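Local coordinates for protein succinylglutamate desuccinylase/aspartoacylase (Shewanella frigidimarina, PDB 3LWU) that binds a zinc ion and probably acts as a hydrolase on ester bonds, at residues A[59-64]-A[68-73]; A[119-124]-A[190-195]. All blocks are in the same frame, centred on the assembly; numbering follows the deposited sequence.

In the fold
Both contacts are buried, and both reach the zinc ion, His63 through interaction 1 and His192 through interaction 2; Glu66, between the segments of interaction 1, completes the protein ligands. Strands 56-60 and 187-194 are parallel neighbours in the sheet, joined where Gln59 O meets Leu191 N at 2.9 Å. Interaction 1 is local, tying the end of strand 56-60 to the helix that follows, by an amide-amide hydrogen bond and apolar contacts of Ala60 with Gly69 and Ile73. Interaction 2 brings together parts 66 residues apart, and its chemistry is polar: an asparagine beside a zinc ligand, and a shared water. His63 NE2 also meets Asn119 OD1 at 2.8 Å, linking the two contacts directly.

Interaction 1: residues A[59-64]-A[68-73]; sequences QANVHG and QGNAVI. With ZN (zinc ion), chain C.
Asn61, just past the end of strand 56-60, reaches Asn70 of helix 68-80 with its side-chain amide. Its CB lies 3.7 Å from Asn70 ND2. Beyond it, CG stands anti to the backbone N (chi1 -154°), beside the carbonyl carbon, and the two branches of the amide part ways. OD1 accepts from Asn70 ND2 at 2.8 Å, the N-H...O angle being 151°. The acceptor lies in the amide plane of Asn70, but the donor stands above the carbonyl plane of Asn61 and not on a lone pair, in keeping with amide planes 62° apart. ND2 turns back to its own loop and donates to His63 O at 2.9 Å, tilted from that carbonyl plane, and to Gly64 O at 3.1 Å from well above its plane, both acceptors lying close to the amide plane. This side chain thus helps hold the turn that carries His63, whose ND1 binds zinc at 2.1 Å, together with Glu66 and His192. An alanine in place of Asn61 is likely to leave Asn70 ND2 without its main acceptor and the carbonyls of His63 and Gly64 without this donor, freeing the loop beside the metal to shift.

The setting is the beta-alpha-beta unit of strand 56-60, helix 68-80 and strand 89-92, with the zinc-binding loop between its first strand and the helix. Here the helix comes close to the strand: Ala60 CB rests 3.5 Å from Gly69 C, and a CB modelled on Gly69 would clash with it, so the glycine permits the approach. One turn on, Ile73 brings CD1 to 3.8 Å from Ala60 CB. The other branch of the Asn70 amide, OD1, accepts from Leu94 N, which connects the helix to the chain just after strand 89-92.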
ATOM      1  N   GLN A  59     -18.397 -20.628  -4.735  1.00 13.08           N
ATOM      2  CA  GLN A  59     -17.759 -19.346  -5.021  1.00 13.64           C
ATOM      3  C   GLN A  59     -16.254 -19.444  -4.804  1.00 13.84           C
ATOM      4  O   GLN A  59     -15.796 -20.289  -4.071  1.00 13.69           O
ATOM      5  CB  GLN A  59     -18.344 -18.185  -4.206  1.00 14.41           C
ATOM      6  CG  GLN A  59     -18.140 -18.266  -2.658  1.00 16.15           C
ATOM      7  CD  GLN A  59     -18.612 -17.024  -1.937  1.00 15.91           C
ATOM      8  OE1 GLN A  59     -19.557 -16.375  -2.380  1.00 16.68           O
ATOM      9  NE2 GLN A  59     -17.943 -16.678  -0.821  1.00 14.32           N
ATOM     10  N   ALA A  60     -15.496 -18.593  -5.486  1.00 13.43           N
ATOM     11  CA  ALA A  60     -14.057 -18.506  -5.300  1.00 14.29           C
ATOM     12  C   ALA A  60     -13.603 -17.067  -5.169  1.00 14.30           C
ATOM     13  O   ALA A  60     -14.278 -16.151  -5.682  1.00 14.86           O
ATOM     14  CB  ALA A  60     -13.303 -19.165  -6.511  1.00 12.73           C
ATOM     15  N   ASN A  61     -12.454 -16.876  -4.504  1.00 14.22           N
ATOM     16  CA  ASN A  61     -11.590 -15.675  -4.712  1.00 15.28           C
ATOM     17  C   ASN A  61     -12.135 -14.443  -4.010  1.00 15.61           C
ATOM     18  O   ASN A  61     -11.848 -13.328  -4.396  1.00 15.88           O
ATOM     19  CB  ASN A  61     -11.388 -15.442  -6.222  1.00 14.29           C
ATOM     20  CG  ASN A  61     -10.087 -14.685  -6.603  1.00 16.02           C
ATOM     21  OD1 ASN A  61      -9.881 -14.464  -7.793  1.00 15.19           O
ATOM     22  ND2 ASN A  61      -9.212 -14.331  -5.632  1.00 14.31           N
ATOM     23  N   VAL A  62     -12.878 -14.651  -2.918  1.00 16.25           N
ATOM     24  CA  VAL A  62     -13.278 -13.540  -2.066  1.00 16.31           C
ATOM     25  C   VAL A  62     -12.070 -12.838  -1.465  1.00 15.87           C
ATOM     26  O   VAL A  62     -12.061 -11.616  -1.272  1.00 16.26           O
ATOM     27  CB  VAL A  62     -14.228 -13.991  -0.973  1.00 16.43           C
ATOM     28  CG1 VAL A  62     -14.412 -12.888   0.057  1.00 16.26           C
ATOM     29  CG2 VAL A  62     -15.570 -14.370  -1.600  1.00 18.01           C
ATOM     30  N   HIS A  63     -11.065 -13.624  -1.138  1.00 16.18           N
ATOM     31  CA  HIS A  63      -9.738 -13.103  -0.806  1.00 16.35           C
ATOM     32  C   HIS A  63      -9.035 -13.002  -2.126  1.00 16.44           C
ATOM     33  O   HIS A  63      -8.846 -13.997  -2.787  1.00 17.18           O
ATOM     34  CB  HIS A  63      -9.005 -14.070   0.166  1.00 16.54           C
ATOM     35  CG  HIS A  63      -9.447 -13.934   1.590  1.00 15.12           C
ATOM     36  ND1 HIS A  63      -9.602 -15.007   2.440  1.00 19.47           N
ATOM     37  CD2 HIS A  63      -9.841 -12.845   2.294  1.00 17.18           C
ATOM     38  CE1 HIS A  63     -10.017 -14.587   3.622  1.00 14.93           C
ATOM     39  NE2 HIS A  63     -10.180 -13.274   3.560  1.00 17.88           N
ATOM     40  N   GLY A  64      -8.625 -11.804  -2.541  1.00 16.92           N
ATOM     41  CA  GLY A  64      -8.271 -11.580  -3.934  1.00 15.91           C
ATOM     42  C   GLY A  64      -7.003 -12.225  -4.449  1.00 15.92           C
ATOM     43  O   GLY A  64      -6.854 -12.377  -5.651  1.00 14.83           O
ATOM     44  N   GLN A  68      -6.612 -19.671  -7.088  1.00 16.65           N
ATOM     45  CA  GLN A  68      -6.689 -21.077  -7.594  1.00 16.28           C
ATOM     46  C   GLN A  68      -8.125 -21.574  -7.715  1.00 15.82           C
ATOM     47  O   GLN A  68      -8.425 -22.363  -8.618  1.00 15.13           O
ATOM     48  CB  GLN A  68      -5.828 -22.038  -6.749  1.00 16.57           C
ATOM     49  CG  GLN A  68      -5.880 -23.554  -7.085  1.00 14.05           C
ATOM     50  CD  GLN A  68      -5.238 -23.953  -8.403  1.00 15.53           C
ATOM     51  OE1 GLN A  68      -5.042 -23.129  -9.342  1.00 17.36           O
ATOM     52  NE2 GLN A  68      -4.910 -25.236  -8.502  1.00 13.64           N
ATOM     53  N   GLY A  69      -9.010 -21.089  -6.848  1.00 15.36           N
ATOM     54  CA  GLY A  69     -10.442 -21.437  -6.933  1.00 15.01           C
ATOM     55  C   GLY A  69     -11.103 -21.180  -8.279  1.00 15.14           C
ATOM     56  O   GLY A  69     -12.063 -21.865  -8.644  1.00 15.15           O
ATOM     57  N   ASN A  70     -10.619 -20.170  -9.009  1.00 14.60           N
ATOM     58  CA  ASN A  70     -11.094 -19.915 -10.353  1.00 14.45           C
ATOM     59  C   ASN A  70     -10.742 -21.052 -11.323  1.00 15.18           C
ATOM     60  O   ASN A  70     -11.544 -21.370 -12.200  1.00 15.86           O
ATOM     61  CB  ASN A  70     -10.531 -18.580 -10.882  1.00 14.56           C
ATOM     62  CG  ASN A  70     -10.967 -17.418 -10.017  1.00 15.62           C
ATOM     63  OD1 ASN A  70     -12.187 -17.209  -9.841  1.00 14.58           O
ATOM     64  ND2 ASN A  70      -9.991 -16.738  -9.356  1.00 11.24           N
ATOM     65  N   ALA A  71      -9.530 -21.600 -11.202  1.00 13.49           N
ATOM     66  CA  ALA A  71      -9.097 -22.740 -11.997  1.00 14.52           C
ATOM     67  C   ALA A  71      -9.932 -23.986 -11.605  1.00 13.41           C
ATOM     68  O   ALA A  71     -10.302 -24.771 -12.457  1.00 14.02           O
ATOM     69  CB  ALA A  71      -7.597 -23.014 -11.791  1.00 13.43           C
ATOM     70  N   VAL A  72     -10.242 -24.131 -10.331  1.00 13.60           N
ATOM     71  CA  VAL A  72     -11.116 -25.227  -9.870  1.00 13.98           C
ATOM     72  C   VAL A  72     -12.529 -25.131 -10.489  1.00 14.16           C
ATOM     73  O   VAL A  72     -13.073 -26.119 -11.035  1.00 13.74           O
ATOM     74  CB  VAL A  72     -11.140 -25.327  -8.344  1.00 13.88           C
ATOM     75  CG1 VAL A  72     -12.166 -26.424  -7.836  1.00 11.98           C
ATOM     76  CG2 VAL A  72      -9.719 -25.612  -7.856  1.00 12.83           C
ATOM     77  N   ILE A  73     -13.081 -23.935 -10.481  1.00 14.31           N
ATOM     78  CA  ILE A  73     -14.369 -23.713 -11.106  1.00 14.15           C
ATOM     79  C   ILE A  73     -14.304 -24.012 -12.607  1.00 14.17           C
ATOM     80  O   ILE A  73     -15.219 -24.627 -13.161  1.00 13.40           O
ATOM     81  CB  ILE A  73     -14.902 -22.303 -10.792  1.00 13.53           C
ATOM     82  CG1 ILE A  73     -15.360 -22.295  -9.329  1.00 15.82           C
ATOM     83  CG2 ILE A  73     -16.044 -21.928 -11.715  1.00 11.83           C
ATOM     84  CD1 ILE A  73     -15.814 -20.956  -8.745  1.00 11.07           C
TER
HETATM   85 ZN    ZN C 374      -9.195 -17.000   2.032  1.00 29.18          ZN

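Interaction 2: residues A[119-124]-A[190-195]. With ZN (zinc ion), chain C.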
ATOM      1  N   ASN A 119     -11.237  -7.536   7.021  1.00 16.20           N
ATOM      2  CA  ASN A 119     -11.098  -8.779   6.308  1.00 16.67           C
ATOM      3  C   ASN A 119     -12.400  -9.076   5.557  1.00 17.35           C
ATOM      4  O   ASN A 119     -13.454  -9.084   6.150  1.00 17.44           O
ATOM      5  CB  ASN A 119     -10.783  -9.886   7.322  1.00 17.74           C
ATOM      6  CG  ASN A 119     -10.417 -11.257   6.659  1.00 21.94           C
ATOM      7  OD1 ASN A 119     -11.017 -11.671   5.651  1.00 20.74           O
ATOM      8  ND2 ASN A 119      -9.417 -11.952   7.241  1.00 22.61           N
ATOM      9  N   TRP A 120     -12.320  -9.294   4.247  1.00 17.02           N
ATOM     10  CA  TRP A 120     -13.505  -9.485   3.457  1.00 17.71           C
ATOM     11  C   TRP A 120     -14.270 -10.709   3.946  1.00 18.58           C
ATOM     12  O   TRP A 120     -15.485 -10.736   3.889  1.00 18.54           O
ATOM     13  CB  TRP A 120     -13.158  -9.714   2.000  1.00 16.92           C
ATOM     14  CG  TRP A 120     -12.425  -8.602   1.280  1.00 16.35           C
ATOM     15  CD1 TRP A 120     -11.204  -8.704   0.659  1.00 17.54           C
ATOM     16  CD2 TRP A 120     -12.869  -7.259   1.068  1.00 16.14           C
ATOM     17  NE1 TRP A 120     -10.872  -7.504   0.064  1.00 19.08           N
ATOM     18  CE2 TRP A 120     -11.882  -6.605   0.295  1.00 16.88           C
ATOM     19  CE3 TRP A 120     -14.011  -6.542   1.443  1.00 14.26           C
ATOM     20  CZ2 TRP A 120     -11.992  -5.285  -0.085  1.00 14.57           C
ATOM     21  CZ3 TRP A 120     -14.112  -5.200   1.053  1.00 14.01           C
ATOM     22  CH2 TRP A 120     -13.123  -4.606   0.279  1.00 15.26           C
ATOM     23  N   ASN A 121     -13.549 -11.730   4.421  1.00 20.07           N
ATOM     24  CA  ASN A 121     -14.186 -12.940   4.921  1.00 21.68           C
ATOM     25  C   ASN A 121     -14.688 -12.866   6.352  1.00 21.96           C
ATOM     26  O   ASN A 121     -15.017 -13.922   6.935  1.00 23.64           O
ATOM     27  CB  ASN A 121     -13.278 -14.148   4.751  1.00 21.64           C
ATOM     28  CG  ASN A 121     -14.054 -15.460   4.706  1.00 25.50           C
ATOM     29  OD1 ASN A 121     -15.197 -15.533   4.221  1.00 29.26           O
ATOM     30  ND2 ASN A 121     -13.452 -16.495   5.249  1.00 29.80           N
ATOM     31  N   ARG A 122     -14.755 -11.665   6.926  1.00 22.43           N
ATOM     32  CA  ARG A 122     -15.295 -11.457   8.278  1.00 23.68           C
ATOM     33  C   ARG A 122     -16.506 -10.524   8.203  1.00 22.47           C
ATOM     34  O   ARG A 122     -16.927  -9.988   9.191  1.00 23.22           O
ATOM     35  CB  ARG A 122     -14.254 -10.801   9.211  1.00 25.72           C
ATOM     36  CG  ARG A 122     -12.955 -11.595   9.501  1.00 31.27           C
ATOM     37  CD  ARG A 122     -12.988 -12.543  10.729  1.00 39.74           C
ATOM     38  NE  ARG A 122     -13.300 -13.904  10.269  1.00 47.83           N
ATOM     39  CZ  ARG A 122     -12.410 -14.799   9.813  1.00 51.90           C
ATOM     40  NH1 ARG A 122     -11.103 -14.546   9.791  1.00 54.22           N
ATOM     41  NH2 ARG A 122     -12.841 -15.980   9.390  1.00 53.33           N
ATOM     42  N   GLU A 123     -17.069 -10.353   7.022  1.00 21.29           N
ATOM     43  CA  GLU A 123     -18.073  -9.362   6.751  1.00 21.30           C
ATOM     44  C   GLU A 123     -19.469  -9.961   6.566  1.00 21.10           C
ATOM     45  O   GLU A 123     -20.394  -9.240   6.250  1.00 21.10           O
ATOM     46  CB  GLU A 123     -17.687  -8.610   5.456  1.00 21.11           C
ATOM     47  CG  GLU A 123     -16.487  -7.632   5.575  1.00 22.10           C
ATOM     48  CD  GLU A 123     -16.840  -6.340   6.335  1.00 24.95           C
ATOM     49  OE1 GLU A 123     -17.146  -6.401   7.528  1.00 27.22           O
ATOM     50  OE2 GLU A 123     -16.803  -5.238   5.775  1.00 31.46           O
ATOM     51  N   TYR A 124     -19.628 -11.276   6.734  1.00 21.14           N
ATOM     52  CA  TYR A 124     -20.922 -11.912   6.478  1.00 21.61           C
ATOM     53  C   TYR A 124     -21.912 -11.597   7.605  1.00 23.02           C
ATOM     54  O   TYR A 124     -21.533 -11.114   8.691  1.00 22.55           O
ATOM     55  CB  TYR A 124     -20.781 -13.419   6.225  1.00 20.69           C
ATOM     56  CG  TYR A 124     -20.122 -13.705   4.891  1.00 20.75           C
ATOM     57  CD1 TYR A 124     -20.853 -13.711   3.722  1.00 18.26           C
ATOM     58  CD2 TYR A 124     -18.751 -13.902   4.800  1.00 22.28           C
ATOM     59  CE1 TYR A 124     -20.247 -13.945   2.501  1.00 20.92           C
ATOM     60  CE2 TYR A 124     -18.123 -14.115   3.565  1.00 24.16           C
ATOM     61  CZ  TYR A 124     -18.879 -14.137   2.434  1.00 24.03           C
ATOM     62  OH  TYR A 124     -18.273 -14.378   1.255  1.00 23.41           O
ATOM     63  N   ASP A 190     -17.171 -22.651  -0.341  1.00 15.71           N
ATOM     64  CA  ASP A 190     -16.401 -21.407  -0.442  1.00 16.60           C
ATOM     65  C   ASP A 190     -14.965 -21.801  -0.679  1.00 15.85           C
ATOM     66  O   ASP A 190     -14.352 -22.411   0.178  1.00 17.16           O
ATOM     67  CB  ASP A 190     -16.534 -20.607   0.852  1.00 16.54           C
ATOM     68  CG  ASP A 190     -16.040 -19.180   0.737  1.00 18.17           C
ATOM     69  OD1 ASP A 190     -15.729 -18.715  -0.379  1.00 17.93           O
ATOM     70  OD2 ASP A 190     -15.955 -18.505   1.812  1.00 20.44           O
ATOM     71  N   LEU A 191     -14.448 -21.482  -1.850  1.00 15.30           N
ATOM     72  CA  LEU A 191     -13.113 -21.880  -2.262  1.00 15.42           C
ATOM     73  C   LEU A 191     -12.064 -20.800  -2.021  1.00 15.35           C
ATOM     74  O   LEU A 191     -12.119 -19.712  -2.601  1.00 14.99           O
ATOM     75  CB  LEU A 191     -13.112 -22.220  -3.749  1.00 15.07           C
ATOM     76  CG  LEU A 191     -14.129 -23.224  -4.289  1.00 14.70           C
ATOM     77  CD1 LEU A 191     -13.808 -23.554  -5.689  1.00 13.29           C
ATOM     78  CD2 LEU A 191     -14.201 -24.531  -3.445  1.00 15.53           C
ATOM     79  N   HIS A 192     -11.105 -21.148  -1.171  1.00 15.69           N
ATOM     80  CA  HIS A 192     -10.030 -20.291  -0.740  1.00 15.69           C
ATOM     81  C   HIS A 192      -8.672 -20.960  -1.013  1.00 15.39           C
ATOM     82  O   HIS A 192      -8.604 -22.062  -1.522  1.00 14.23           O
ATOM     83  CB  HIS A 192     -10.170 -20.032   0.756  1.00 15.88           C
ATOM     84  CG  HIS A 192     -11.276 -19.089   1.120  1.00 18.34           C
ATOM     85  ND1 HIS A 192     -11.037 -17.833   1.626  1.00 19.30           N
ATOM     86  CD2 HIS A 192     -12.626 -19.240   1.111  1.00 19.03           C
ATOM     87  CE1 HIS A 192     -12.189 -17.262   1.934  1.00 19.78           C
ATOM     88  NE2 HIS A 192     -13.171 -18.081   1.603  1.00 16.49           N
ATOM     89  N   THR A 193      -7.583 -20.236  -0.750  1.00 15.29           N
ATOM     90  CA  THR A 193      -6.252 -20.838  -0.650  1.00 15.24           C
ATOM     91  C   THR A 193      -5.601 -20.312   0.622  1.00 15.27           C
ATOM     92  O   THR A 193      -6.011 -19.296   1.163  1.00 15.82           O
ATOM     93  CB  THR A 193      -5.306 -20.491  -1.834  1.00 15.24           C
ATOM     94  OG1 THR A 193      -4.728 -19.195  -1.609  1.00 16.22           O
ATOM     95  CG2 THR A 193      -6.021 -20.537  -3.209  1.00 13.10           C
ATOM     96  N   GLY A 194      -4.551 -20.977   1.067  1.00 15.72           N
ATOM     97  CA  GLY A 194      -3.716 -20.445   2.129  1.00 15.50           C
ATOM     98  C   GLY A 194      -2.628 -19.637   1.479  1.00 15.77           C
ATOM     99  O   GLY A 194      -2.697 -19.361   0.287  1.00 15.51           O
ATOM    100  N   PRO A 195      -1.625 -19.231   2.253  1.00 16.30           N
ATOM    101  CA  PRO A 195      -0.517 -18.438   1.673  1.00 16.19           C
ATOM    102  C   PRO A 195       0.494 -19.335   0.967  1.00 15.61           C
ATOM    103  O   PRO A 195       0.340 -19.532  -0.224  1.00 15.93           O
ATOM    104  CB  PRO A 195       0.032 -17.659   2.875  1.00 15.73           C
ATOM    105  CG  PRO A 195      -0.363 -18.459   4.036  1.00 16.55           C
ATOM    106  CD  PRO A 195      -1.682 -19.097   3.714  1.00 15.86           C
TER
HETATM  107 ZN    ZN C 374      -9.195 -17.000   2.032  1.00 29.18          ZN
HETATM  108  O   HOH W   1     -16.031 -15.756   1.805  1.00 22.74           O
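Asn121 sets its side-chain amide beside the His192 ring, with ND2 3.6 Å from CE1 and the two planes 44° apart, an oblique approach without a direct hydrogen bond. The chi1 of Asn121 (-156°) sets CG anti to the backbone N, which lets the amide lie beside the ring. At its other branch, OD1 is 3.9 Å from Asp190 OD2, and a water bridges these oxygens: it donates to Asn121 OD1 at 2.6 Å and to Asp190 OD2 at 2.8 Å, while accepting from Tyr124 OH. The carboxylate of Asp190 also takes a weak bond from His192 NE2 through OD2; its OD1 accepts from Gln59 NE2.

In His192, CG lies opposite the carbonyl carbon (chi1 -74°), and ND1 binds zinc at 2.1 Å. With ND1 on the metal and NE2 toward the carboxylate, the ring is held at both nitrogens, which probably limits its rotation and may make it a stronger ligand. Before Asn121, Asn119 OD1 accepts from Asn121 N in an Asx turn. Such a carboxylate-histidine-zinc arrangement, here through a weak bond, is a recurring second-shell feature; His63 and Glu66 are the other protein ligands of this M14 carboxypeptidase-like His-x-x-Glu plus His zinc site.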